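Local coordinates for GTPase activator-like protein (Chaetomium thermophilum, PDB 6SSH) that probably stimulates GTP hydrolysis by a small GTPase, this chain being the Rap/Ran-GAP-type catalytic domain of a longer TSC2-like protein, at residues G13-H16 with E17-L21; E87-P90 with Q91-K95. All blocks are in the same frame, centred on the assembly; numbering follows the deposited sequence.

Contact 1 (G13-H16 with E17-L21); sequences GQTH and ETEIL. With EDO (1,2-ethanediol), chain G; EDO (1,2-ethanediol), chain D.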
loop_
_atom_site.group_PDB
_atom_site.type_symbol
_atom_site.label_atom_id
_atom_site.label_comp_id
_atom_site.label_asym_id
_atom_site.label_seq_id
_atom_site.Cartn_x
_atom_site.Cartn_y
_atom_site.Cartn_z
ATOM N N GLY A 13 -7.712 2.878 16.051
ATOM C CA GLY A 13 -9.111 2.639 16.307
ATOM C C GLY A 13 -9.959 2.207 15.124
ATOM O O GLY A 13 -11.076 1.777 15.307
ATOM N N GLN A 14 -9.474 2.382 13.893
ATOM C CA GLN A 14 -10.296 2.084 12.729
ATOM C C GLN A 14 -10.388 0.612 12.426
ATOM O O GLN A 14 -9.417 -0.143 12.691
ATOM C CB GLN A 14 -9.733 2.797 11.479
ATOM C CG GLN A 14 -9.786 4.306 11.576
ATOM C CD GLN A 14 -9.257 5.004 10.340
ATOM O OE1 GLN A 14 -8.363 4.543 9.622
ATOM N NE2 GLN A 14 -9.903 6.117 10.037
ATOM N N THR A 15 -11.558 0.194 11.944
ATOM C CA THR A 15 -11.862 -1.196 11.700
ATOM C C THR A 15 -12.507 -1.453 10.360
ATOM O O THR A 15 -12.489 -2.586 9.897
ATOM C CB THR A 15 -12.793 -1.769 12.798
ATOM O OG1 THR A 15 -13.994 -1.035 12.817
ATOM C CG2 THR A 15 -12.123 -1.709 14.179
ATOM N N HIS A 16 -13.070 -0.404 9.731
ATOM C CA HIS A 16 -13.937 -0.591 8.550
ATOM C C HIS A 16 -13.383 0.122 7.346
ATOM O O HIS A 16 -12.808 1.197 7.454
ATOM C CB HIS A 16 -15.357 -0.047 8.839
ATOM C CG HIS A 16 -16.376 -0.366 7.783
ATOM N ND1 HIS A 16 -16.566 0.396 6.640
ATOM C CD2 HIS A 16 -17.325 -1.334 7.744
ATOM C CE1 HIS A 16 -17.549 -0.121 5.922
ATOM N NE2 HIS A 16 -18.043 -1.163 6.580
ATOM N N GLU A 17 -13.557 -0.487 6.178
ATOM C CA GLU A 17 -13.013 0.058 4.934
ATOM C C GLU A 17 -13.343 1.525 4.712
ATOM O O GLU A 17 -12.459 2.276 4.297
ATOM C CB GLU A 17 -13.600 -0.765 3.803
ATOM C CG GLU A 17 -13.660 -0.230 2.423
ATOM C CD GLU A 17 -14.133 -1.411 1.535
ATOM O OE1 GLU A 17 -15.286 -1.917 1.635
ATOM O OE2 GLU A 17 -13.265 -1.887 0.907
ATOM N N THR A 18 -14.584 1.940 4.874
ATOM C CA THR A 18 -14.990 3.263 4.441
ATOM C C THR A 18 -14.245 4.336 5.224
ATOM O O THR A 18 -13.692 5.270 4.658
ATOM C CB THR A 18 -16.528 3.389 4.525
ATOM O OG1 THR A 18 -17.102 2.253 3.859
ATOM C CG2 THR A 18 -17.014 4.644 3.857
ATOM N N GLU A 19 -14.185 4.186 6.543
ATOM C CA GLU A 19 -13.465 5.178 7.337
ATOM C C GLU A 19 -11.953 5.194 7.064
ATOM O O GLU A 19 -11.256 6.242 7.125
ATOM C CB GLU A 19 -13.780 4.980 8.815
ATOM C CG GLU A 19 -13.193 3.678 9.378
ATOM C CD GLU A 19 -13.609 3.367 10.812
ATOM O OE1 GLU A 19 -14.080 4.307 11.515
ATOM O OE2 GLU A 19 -13.425 2.180 11.196
ATOM N N ILE A 20 -11.398 4.017 6.787
ATOM C CA ILE A 20 -9.967 3.937 6.464
ATOM C C ILE A 20 -9.638 4.651 5.134
ATOM O O ILE A 20 -8.691 5.414 5.018
ATOM C CB ILE A 20 -9.544 2.427 6.400
ATOM C CG1 ILE A 20 -9.580 1.779 7.808
ATOM C CG2 ILE A 20 -8.162 2.262 5.767
ATOM C CD1 ILE A 20 -9.560 0.268 7.739
ATOM N N LEU A 21 -10.498 4.437 4.138
ATOM C CA LEU A 21 -10.239 5.050 2.837
ATOM C C LEU A 21 -10.348 6.557 2.958
ATOM O O LEU A 21 -9.688 7.253 2.183
ATOM C CB LEU A 21 -11.231 4.513 1.810
ATOM C CG LEU A 21 -11.055 3.031 1.408
ATOM C CD1 LEU A 21 -12.191 2.613 0.462
ATOM C CD2 LEU A 21 -9.703 2.764 0.771
HETATM C C1 EDO G . -14.793 2.115 13.819
HETATM O O1 EDO G . -14.187 2.113 15.127
HETATM C C2 EDO G . -16.307 2.368 13.798
HETATM O O2 EDO G . -16.644 3.762 13.899
HETATM C C1 EDO D . -7.968 -3.190 11.757
HETATM O O1 EDO D . -8.926 -2.841 12.746
HETATM C C2 EDO D . -8.747 -3.413 10.488
HETATM O O2 EDO D . -8.338 -4.618 9.884
HETATM O O HOH W 1 -12.143 7.210 11.603
#

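Contact 2 (E87-P90 with Q91-K95); sequences EHDP and QCIMK. With EDO (1,2-ethanediol), chain F.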
loop_
_atom_site.group_PDB
_atom_site.type_symbol
_atom_site.label_atom_id
_atom_site.label_comp_id
_atom_site.label_asym_id
_atom_site.label_seq_id
_atom_site.Cartn_x
_atom_site.Cartn_y
_atom_site.Cartn_z
ATOM N N GLU A 87 -19.219 14.361 1.066
ATOM C CA GLU A 87 -20.475 14.765 0.415
ATOM C C GLU A 87 -20.626 14.181 -0.973
ATOM O O GLU A 87 -21.695 13.639 -1.296
ATOM C CB GLU A 87 -20.555 16.279 0.387
ATOM C CG GLU A 87 -20.942 16.920 1.690
ATOM C CD GLU A 87 -22.388 16.636 2.140
ATOM O OE1 GLU A 87 -23.235 16.214 1.281
ATOM O OE2 GLU A 87 -22.756 16.938 3.297
ATOM N N HIS A 88 -19.573 14.255 -1.776
ATOM C CA HIS A 88 -19.621 13.805 -3.157
ATOM C C HIS A 88 -19.479 12.279 -3.217
ATOM O O HIS A 88 -20.005 11.642 -4.109
ATOM C CB HIS A 88 -18.471 14.370 -4.000
ATOM C CG HIS A 88 -18.531 15.845 -4.190
ATOM N ND1 HIS A 88 -17.609 16.544 -4.940
ATOM C CD2 HIS A 88 -19.424 16.743 -3.755
ATOM C CE1 HIS A 88 -17.919 17.830 -4.916
ATOM N NE2 HIS A 88 -19.028 17.980 -4.216
ATOM N N ASP A 89 -18.659 11.698 -2.338
ATOM C CA ASP A 89 -18.263 10.303 -2.468
ATOM C C ASP A 89 -18.138 9.753 -1.049
ATOM O O ASP A 89 -16.995 9.451 -0.590
ATOM C CB ASP A 89 -16.952 10.196 -3.268
ATOM C CG ASP A 89 -16.564 8.742 -3.559
ATOM O OD1 ASP A 89 -17.357 7.819 -3.275
ATOM O OD2 ASP A 89 -15.417 8.525 -4.051
ATOM N N PRO A 90 -19.233 9.618 -0.340
ATOM C CA PRO A 90 -19.175 9.144 1.064
ATOM C C PRO A 90 -18.561 7.752 1.223
ATOM O O PRO A 90 -17.983 7.489 2.282
ATOM C CB PRO A 90 -20.651 9.099 1.487
ATOM C CG PRO A 90 -21.435 9.054 0.165
ATOM C CD PRO A 90 -20.613 9.925 -0.746
ATOM N N GLN A 91 -18.688 6.865 0.252
ATOM C CA GLN A 91 -18.126 5.526 0.333
ATOM C C GLN A 91 -16.695 5.450 -0.197
ATOM O O GLN A 91 -16.057 4.378 -0.173
ATOM C CB GLN A 91 -18.992 4.517 -0.407
ATOM C CG GLN A 91 -20.346 4.296 0.225
ATOM C CD GLN A 91 -20.257 3.571 1.536
ATOM O OE1 GLN A 91 -19.815 2.425 1.589
ATOM N NE2 GLN A 91 -20.675 4.224 2.601
ATOM N N CYS A 92 -16.140 6.576 -0.614
ATOM C CA CYS A 92 -14.792 6.641 -1.199
ATOM C C CYS A 92 -14.642 5.664 -2.337
ATOM O O CYS A 92 -13.597 4.976 -2.440
ATOM C CB CYS A 92 -13.710 6.433 -0.141
ATOM S SG CYS A 92 -13.780 7.619 1.238
ATOM N N ILE A 93 -15.657 5.533 -3.177
ATOM C CA ILE A 93 -15.578 4.590 -4.294
ATOM C C ILE A 93 -14.450 5.000 -5.232
ATOM O O ILE A 93 -13.881 4.119 -5.913
ATOM C CB ILE A 93 -16.901 4.423 -5.069
ATOM C CG1 ILE A 93 -17.222 5.641 -5.876
ATOM C CG2 ILE A 93 -18.023 4.010 -4.104
ATOM C CD1 ILE A 93 -18.505 5.455 -6.719
ATOM N N MET A 94 -14.100 6.273 -5.341
ATOM C CA MET A 94 -13.022 6.661 -6.230
ATOM C C MET A 94 -11.660 6.119 -5.731
ATOM O O MET A 94 -10.759 5.912 -6.531
ATOM C CB MET A 94 -13.028 8.152 -6.501
ATOM C CG MET A 94 -14.265 8.652 -7.211
ATOM S SD MET A 94 -14.480 7.857 -8.808
ATOM C CE MET A 94 -15.829 8.794 -9.351
ATOM N N LYS A 95 -11.518 5.897 -4.419
ATOM C CA LYS A 95 -10.297 5.247 -3.899
ATOM C C LYS A 95 -10.432 3.743 -3.985
ATOM O O LYS A 95 -9.459 3.064 -4.368
ATOM C CB LYS A 95 -10.057 5.634 -2.463
ATOM C CG LYS A 95 -10.000 7.148 -2.243
ATOM C CD LYS A 95 -9.323 7.501 -0.927
ATOM C CE LYS A 95 -9.514 8.971 -0.515
ATOM N NZ LYS A 95 -8.658 9.356 0.631
HETATM C C1 EDO F . -16.040 14.352 -7.594
HETATM O O1 EDO F . -15.508 14.736 -6.310
HETATM C C2 EDO F . -14.964 13.723 -8.488
HETATM O O2 EDO F . -13.769 14.533 -8.528
HETATM O O HOH W 2 -19.800 7.174 -2.384
#

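Contact 1 (G13-H16 with E17-L21)
Around His16 the backbone passes from an irregular loop into helix 17-21, and the first helical bond runs from Ile20 N to His16 O at 3.2 Å. His16 and Glu19 form a capping box, in which the His16 ring takes the N-H of Thr18 while Glu19 OE2 takes that of His16. The His16 imidazole hangs beside Thr18, both side chains pointing the same way, and its ND1 accepts from Thr18 N at 3.1 Å with the donor 23° out of the ring plane. This is a capping bond, and it implies that ND1 carries no proton. Glu19 folds its carboxylate back over the loop, where a single oxygen, OE2, collects two backbone N-H groups: Thr15 N at 2.8 Å, almost straight, and His16 N at 3.0 Å on the anti lone pair. With CG wedged between its own backbone N and carbonyl carbon (chi1 68°), Glu19 can reach back in this way. Gln14 slides past Glu19 in the opposite direction, its extended chain carrying OE1 to within 3.5 Å of Ile20 CG1; OE1 also accepts from Lys11 N and Asn23 ND2. Ile20 leans on Ile8 and Ile10 of strand 2-10, while Glu17 forms a salt bridge with Lys96 of helix 93-99, so the capped turn lies against the sheet and next to that helix.

Contact 2 (E87-P90 with Q91-K95)
Asp89 meets the start of helix 93-99 with both carboxylate oxygens, each taking one backbone N-H. OD2 accepts from Met94 N at 2.9 Å through its syn lone pair, and the bond is close to straight (169°). OD1 receives Ile93 N, also at 2.9 Å, again on the syn side but 17° out of the carboxylate plane and more bent. Two neighbouring amides thus grip the two oxygens of one group, which fixes the rotation of the carboxylate; the positive end of the helix dipole would be expected to favour its charged form. Aliphatic carbons close in beside these bonds, with Ile93 CG1 3.4 Å from Asp89 OD1 and Met94 CG 3.4 Å from Asp89 OD2.

A water adds a third link: it donates to Asp89 OD1 at 2.7 Å and accepts from Gln91 N, bridging the side chain to the turn that precedes the helix. That turn is what places the aspartate. Asp89 to Cys92 is a type I beta turn, with Pro90 at its second position, closed by Cys92 N to Asp89 O at 3.0 Å. Because Asp89 CG lies anti to the backbone N (chi1 -174°), the carboxylate extends past the turn toward the amides that follow Cys92, the residue in the N-cap position.

Farther out, Cys92 is buried against Leu21 and Ala22, Gln91 touches Thr18, and Lys95 binds backbone oxygens of Thr79 and Met82. The turn and first residues of helix 93-99 therefore join helix 17-21 to the loop that follows strand 73-78.

Both contacts show how a short loop can be tied to the helix it leads into by side chains that accept backbone N-H groups, though a capping box does this in contact 1 and the carboxylate of the residue that opens a beta turn in contact 2. Contact 1 follows strand 2-10 and closes well before contact 2, which comes after strand 73-78, a parallel neighbour of strand 2-10 in the mixed sheet. Their centres are about 13 Å apart on the same side of the chain's centre, and they touch: Lys95 NZ lies 2.8 Å from Leu21 O, probably hydrogen-bonded. Two helix starts, each held by its own preceding loop, are thereby packed together within the Rap/Ran-GAP-type domain.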